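Local coordinates for genome packaging NTPase B204 (Sulfolobus turreted icosahedral virus 2, PDB 4KFU), which probably hydrolyses ATP to power the packaging of viral DNA into the capsid, as a P-loop ATPase of the FtsK-HerA superfamily, at residues D152-F157 and Y191-Q196. Residues are numbered along the deposited sequence; the frame is centred on the assembly and turned at random.
Sequences DLIIMF and YDVNSQ
Asp152 OD1 is gripped by two groups: Asn194 ND2 donates to it at 3.0 Å, nearly straight, and Arg127 completes a salt bridge. The amide uses the anti lone pair of OD1 and keeps that oxygen almost in its own plane, although carboxylate and amide planes are turned 51° against each other. Asp152 OD2 accepts from the backbone N of Ile6, so both oxygens of this buried carboxylate are engaged; Asp5 lies close to OD2, and the donors and Arg127 probably offset that like charge. Asp152 O in turn receives Val193 N at 3.0 Å, where the second chain leaves the regular ladder.

From Leu153 onward the two chains run antiparallel. Ile154 and Tyr191 form a hydrogen-bonded pair, with Ile154 N 2.9 Å from Tyr191 O and Tyr191 N 2.8 Å from Ile154 O. Leu153 and Asp192 make the adjoining non-hydrogen-bonded pair, where Leu153 CA lies 3.4 Å from Tyr191 O in a CA-H...O contact. Here the sheet changes sense: strand 153-156 runs parallel to strand 6-10, which leads into the Walker A loop, whereas strand 188-192 joins as the first antiparallel member, extending the P-loop ATPase core.

On the Leu153 face, methyl CD2 lies over Asp192 CA. Asp192 CG, anti to the backbone N (chi1 -171°), sits beside the carbonyl carbon, toward the residues that follow; OD1 accepts there from Asn194 N, an Asx turn, and from Ser195 N, completing an Asx motif as the chain bends out of the strand. On the other face, Ile154 CD1 packs 3.7 Å from Val193 CG2 and meets the Tyr191 ring at its edge, near the ring plane. Met156 reaches back along the same face, its CE 4.4 Å from Tyr191 CB, and Ile172 touches Ile154, Met156 and Tyr191 alike.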
loop_
_atom_site.group_PDB
_atom_site.type_symbol
_atom_site.label_atom_id
_atom_site.label_comp_id
_atom_site.label_asym_id
_atom_site.label_seq_id
_atom_site.Cartn_x
_atom_site.Cartn_y
_atom_site.Cartn_z
ATOM N N ASP A 152 -3.782 9.770 -1.374
ATOM C CA ASP A 152 -4.354 10.706 -0.404
ATOM C C ASP A 152 -3.373 10.944 0.733
ATOM O O ASP A 152 -3.313 12.034 1.307
ATOM C CB ASP A 152 -5.662 10.170 0.166
ATOM C CG ASP A 152 -6.712 9.972 -0.896
ATOM O OD1 ASP A 152 -7.315 10.985 -1.319
ATOM O OD2 ASP A 152 -6.918 8.811 -1.320
ATOM N N LEU A 153 -2.608 9.904 1.052
ATOM C CA LEU A 153 -1.623 9.943 2.129
ATOM C C LEU A 153 -0.341 9.284 1.659
ATOM O O LEU A 153 -0.363 8.188 1.095
ATOM C CB LEU A 153 -2.135 9.196 3.358
ATOM C CG LEU A 153 -3.243 9.856 4.183
ATOM C CD1 LEU A 153 -3.528 9.044 5.436
ATOM C CD2 LEU A 153 -2.870 11.284 4.557
ATOM N N ILE A 154 0.788 9.944 1.885
ATOM C CA ILE A 154 2.078 9.333 1.574
ATOM C C ILE A 154 2.923 9.326 2.840
ATOM O O ILE A 154 3.152 10.376 3.456
ATOM C CB ILE A 154 2.816 10.064 0.436
ATOM C CG1 ILE A 154 1.919 10.169 -0.803
ATOM C CG2 ILE A 154 4.093 9.344 0.081
ATOM C CD1 ILE A 154 2.482 11.111 -1.886
ATOM N N ILE A 155 3.370 8.136 3.232
ATOM C CA ILE A 155 4.163 7.977 4.443
ATOM C C ILE A 155 5.599 7.634 4.059
ATOM O O ILE A 155 5.829 6.758 3.222
ATOM C CB ILE A 155 3.561 6.895 5.373
ATOM C CG1 ILE A 155 2.205 7.369 5.913
ATOM C CG2 ILE A 155 4.522 6.558 6.507
ATOM C CD1 ILE A 155 1.520 6.401 6.840
ATOM N N MET A 156 6.565 8.344 4.646
ATOM C CA MET A 156 7.968 8.140 4.290
ATOM C C MET A 156 8.867 7.981 5.509
ATOM O O MET A 156 8.722 8.716 6.496
ATOM C CB MET A 156 8.463 9.312 3.426
ATOM C CG MET A 156 7.852 9.328 2.032
ATOM S SD MET A 156 8.057 10.905 1.180
ATOM C CE MET A 156 6.863 11.896 2.015
ATOM N N PHE A 157 9.786 7.016 5.441
ATOM C CA PHE A 157 10.825 6.857 6.475
ATOM C C PHE A 157 12.114 7.510 5.980
ATOM O O PHE A 157 12.165 8.020 4.865
ATOM C CB PHE A 157 11.063 5.377 6.797
ATOM C CG PHE A 157 9.890 4.708 7.477
ATOM C CD1 PHE A 157 9.899 4.478 8.846
ATOM C CD2 PHE A 157 8.764 4.336 6.751
ATOM C CE1 PHE A 157 8.807 3.862 9.490
ATOM C CE2 PHE A 157 7.661 3.712 7.388
ATOM C CZ PHE A 157 7.688 3.489 8.760
ATOM N N TYR A 191 2.574 12.814 4.794
ATOM C CA TYR A 191 2.138 13.891 3.915
ATOM C C TYR A 191 0.710 13.658 3.460
ATOM O O TYR A 191 0.399 12.623 2.855
ATOM C CB TYR A 191 3.043 13.993 2.685
ATOM C CG TYR A 191 2.684 15.126 1.748
ATOM C CD1 TYR A 191 2.867 16.454 2.123
ATOM C CD2 TYR A 191 2.176 14.869 0.488
ATOM C CE1 TYR A 191 2.539 17.501 1.255
ATOM C CE2 TYR A 191 1.847 15.898 -0.383
ATOM C CZ TYR A 191 2.032 17.211 0.007
ATOM O OH TYR A 191 1.704 18.232 -0.862
ATOM N N ASP A 192 -0.149 14.626 3.757
ATOM C CA ASP A 192 -1.516 14.624 3.270
ATOM C C ASP A 192 -1.511 15.298 1.911
ATOM O O ASP A 192 -1.248 16.493 1.797
ATOM C CB ASP A 192 -2.430 15.356 4.253
ATOM C CG ASP A 192 -3.902 15.195 3.919
ATOM O OD1 ASP A 192 -4.280 15.327 2.729
ATOM O OD2 ASP A 192 -4.679 14.935 4.860
ATOM N N VAL A 193 -1.778 14.516 0.874
ATOM C CA VAL A 193 -1.702 15.013 -0.487
ATOM C C VAL A 193 -2.770 16.076 -0.742
ATOM O O VAL A 193 -2.564 17.013 -1.509
ATOM C CB VAL A 193 -1.873 13.857 -1.490
ATOM C CG1 VAL A 193 -1.851 14.360 -2.931
ATOM C CG2 VAL A 193 -0.790 12.807 -1.275
ATOM N N ASN A 194 -3.917 15.926 -0.091
ATOM C CA ASN A 194 -5.057 16.786 -0.389
ATOM C C ASN A 194 -4.929 18.149 0.289
ATOM O O ASN A 194 -5.189 19.187 -0.323
ATOM C CB ASN A 194 -6.363 16.084 -0.009
ATOM C CG ASN A 194 -6.646 14.864 -0.887
ATOM O OD1 ASN A 194 -6.582 14.946 -2.115
ATOM N ND2 ASN A 194 -6.942 13.728 -0.257
ATOM N N SER A 195 -4.492 18.143 1.540
ATOM C CA SER A 195 -4.319 19.393 2.287
ATOM C C SER A 195 -2.909 19.969 2.149
ATOM O O SER A 195 -2.645 21.094 2.573
ATOM C CB SER A 195 -4.659 19.183 3.768
ATOM O OG SER A 195 -3.761 18.278 4.389
ATOM N N GLN A 196 -2.020 19.185 1.545
ATOM C CA GLN A 196 -0.609 19.518 1.409
ATOM C C GLN A 196 0.032 19.793 2.757
ATOM O O GLN A 196 0.784 20.757 2.925
ATOM C CB GLN A 196 -0.413 20.698 0.461
ATOM C CG GLN A 196 -0.904 20.438 -0.946
ATOM C CD GLN A 196 -0.799 21.679 -1.796
ATOM O OE1 GLN A 196 -1.337 22.728 -1.441
ATOM N NE2 GLN A 196 -0.076 21.580 -2.909
#